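Local coordinates for ChrR-like cupin domain-containing protein (Ralstonia eutropha JMP134, PDB 3EBR) that is of unknown function but adopts an RmlC-like cupin fold with a ChrR-type cupin domain, at residues P24-V29 / A51-P56. Numbering follows the deposited sequence.
Sequences PYSNDV and AGMEMP
Selenomethionine Met53 reaches across to Val29 and Ser26, and mainly through this one long side chain, with Met55 adding a second contact, two loops of the cupin beta-sandwich meet. Residues 24-29 lead from strand 20-21 into strand 30-37, whereas residues 51-56 connect strand 42-49 of the same six-stranded antiparallel sheet to strand 58-60 of the other sheet. The backbones stay well apart, with the CA atoms of Val29 and Met53 separated by 9.4 Å, and side chains alone bridge the interval.

From CB, which points toward the opposite loop, the Met53 chain runs straight out: CG is anti to the backbone N (chi1 -170°), and the two later torsions are also extended, which carries the methyl the full length of the side chain. CB and CG serve as spacer, making no close contact with residues 24-29. Met53 SE then passes 3.8 Å from Val29 CG2, and Met53 CE, at the tip, rests against Val29 CG2 (3.5 Å) and the Ser26 hydroxyl, which lie next to each other on one side of it. Val29 CG2 also meets SE of Met55, two residues beyond Met53 on the same loop, 3.9 Å away, which places one valine methyl against both selenium atoms. Backbone hydrogen bonds tie Val29, just before strand 30-37, to Phe22, just after strand 20-21, and Met55 to Pro98 of strand 94-100, in the same sheet as strand 58-60.

Ser26 opens an ST motif: its OG accepts a nearly straight hydrogen bond from Val29 N (3.2 Å, 173°), with a weaker, bent one from Asp28 N. The same oxygen lies 3.7 Å from Met53 CE, a van der Waals approach to the selenomethionine methyl.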
loop_
_atom_site.group_PDB
_atom_site.type_symbol
_atom_site.label_atom_id
_atom_site.label_comp_id
_atom_site.label_asym_id
_atom_site.label_seq_id
_atom_site.Cartn_x
_atom_site.Cartn_y
_atom_site.Cartn_z
ATOM N N PRO A 24 -5.286 -24.998 -14.066
ATOM C CA PRO A 24 -5.963 -26.232 -14.475
ATOM C C PRO A 24 -7.319 -26.482 -13.778
ATOM O O PRO A 24 -7.858 -27.587 -13.893
ATOM C CB PRO A 24 -4.935 -27.294 -14.061
ATOM C CG PRO A 24 -4.378 -26.761 -12.776
ATOM C CD PRO A 24 -4.465 -25.245 -12.860
ATOM N N TYR A 25 -7.913 -25.458 -13.164
ATOM C CA TYR A 25 -9.157 -25.618 -12.404
ATOM C C TYR A 25 -10.421 -25.500 -13.224
ATOM O O TYR A 25 -11.330 -26.307 -13.039
ATOM C CB TYR A 25 -9.233 -24.582 -11.280
ATOM C CG TYR A 25 -8.002 -24.547 -10.407
ATOM C CD1 TYR A 25 -7.692 -25.618 -9.553
ATOM C CD2 TYR A 25 -7.164 -23.431 -10.404
ATOM C CE1 TYR A 25 -6.552 -25.577 -8.736
ATOM C CE2 TYR A 25 -6.039 -23.385 -9.599
ATOM C CZ TYR A 25 -5.733 -24.454 -8.767
ATOM O OH TYR A 25 -4.613 -24.368 -7.976
ATOM N N SER A 26 -10.486 -24.490 -14.094
ATOM C CA SER A 26 -11.665 -24.232 -14.928
ATOM C C SER A 26 -11.336 -23.725 -16.332
ATOM O O SER A 26 -10.396 -22.956 -16.536
ATOM C CB SER A 26 -12.573 -23.213 -14.234
ATOM O OG SER A 26 -13.690 -22.867 -15.041
ATOM N N ASN A 27 -12.158 -24.162 -17.277
ATOM C CA ASN A 27 -12.072 -23.814 -18.675
ATOM C C ASN A 27 -13.115 -22.717 -19.025
ATOM O O ASN A 27 -12.946 -22.012 -20.018
ATOM C CB ASN A 27 -12.272 -25.105 -19.473
ATOM C CG ASN A 27 -11.639 -25.066 -20.839
ATOM O OD1 ASN A 27 -11.683 -24.067 -21.554
ATOM N ND2 ASN A 27 -11.035 -26.186 -21.213
ATOM N N ASP A 28 -14.167 -22.559 -18.206
ATOM C CA ASP A 28 -15.213 -21.541 -18.412
ATOM C C ASP A 28 -14.858 -20.185 -17.831
ATOM O O ASP A 28 -15.239 -19.170 -18.406
ATOM C CB ASP A 28 -16.545 -21.985 -17.809
ATOM C CG ASP A 28 -17.110 -23.208 -18.482
ATOM O OD1 ASP A 28 -16.347 -23.991 -19.092
ATOM O OD2 ASP A 28 -18.337 -23.389 -18.382
ATOM N N VAL A 29 -14.192 -20.168 -16.676
ATOM C CA VAL A 29 -13.762 -18.918 -16.047
ATOM C C VAL A 29 -12.512 -18.456 -16.779
ATOM O O VAL A 29 -11.516 -19.189 -16.784
ATOM C CB VAL A 29 -13.448 -19.077 -14.551
ATOM C CG1 VAL A 29 -12.905 -17.769 -13.984
ATOM C CG2 VAL A 29 -14.698 -19.538 -13.787
ATOM N N ALA A 51 -22.856 -16.994 -16.355
ATOM C CA ALA A 51 -23.956 -16.923 -15.396
ATOM C C ALA A 51 -24.274 -18.279 -14.776
ATOM O O ALA A 51 -24.039 -19.318 -15.388
ATOM C CB ALA A 51 -25.208 -16.354 -16.071
ATOM N N GLY A 52 -24.847 -18.234 -13.575
ATOM C CA GLY A 52 -25.220 -19.418 -12.802
ATOM C C GLY A 52 -24.085 -20.339 -12.394
ATOM O O GLY A 52 -24.213 -21.557 -12.508
HETATM N N MSE A 53 -22.993 -19.759 -11.903
HETATM C CA MSE A 53 -21.820 -20.526 -11.486
HETATM C C MSE A 53 -21.386 -20.137 -10.070
HETATM O O MSE A 53 -21.067 -18.975 -9.825
HETATM C CB MSE A 53 -20.693 -20.302 -12.491
HETATM C CG MSE A 53 -19.497 -21.217 -12.314
HETATM SE SE MSE A 53 -18.228 -20.969 -13.756
HETATM C CE MSE A 53 -16.849 -22.257 -13.131
ATOM N N GLU A 54 -21.426 -21.110 -9.149
ATOM C CA GLU A 54 -21.005 -20.938 -7.769
ATOM C C GLU A 54 -19.538 -21.306 -7.787
ATOM O O GLU A 54 -19.203 -22.408 -8.227
ATOM C CB GLU A 54 -21.769 -21.852 -6.815
HETATM N N MSE A 55 -18.676 -20.391 -7.341
HETATM C CA MSE A 55 -17.208 -20.598 -7.300
HETATM C C MSE A 55 -16.715 -20.985 -5.915
HETATM O O MSE A 55 -17.461 -20.815 -4.942
HETATM C CB MSE A 55 -16.505 -19.382 -7.907
HETATM C CG MSE A 55 -16.392 -19.588 -9.393
HETATM SE SE MSE A 55 -15.653 -18.149 -10.275
HETATM C CE MSE A 55 -13.853 -17.835 -9.276
ATOM N N PRO A 56 -15.464 -21.515 -5.818
ATOM C CA PRO A 56 -15.016 -21.984 -4.498
ATOM C C PRO A 56 -14.837 -20.898 -3.458
ATOM O O PRO A 56 -14.562 -19.753 -3.811
ATOM C CB PRO A 56 -13.655 -22.628 -4.801
ATOM C CG PRO A 56 -13.181 -21.918 -5.973
ATOM C CD PRO A 56 -14.391 -21.720 -6.817
#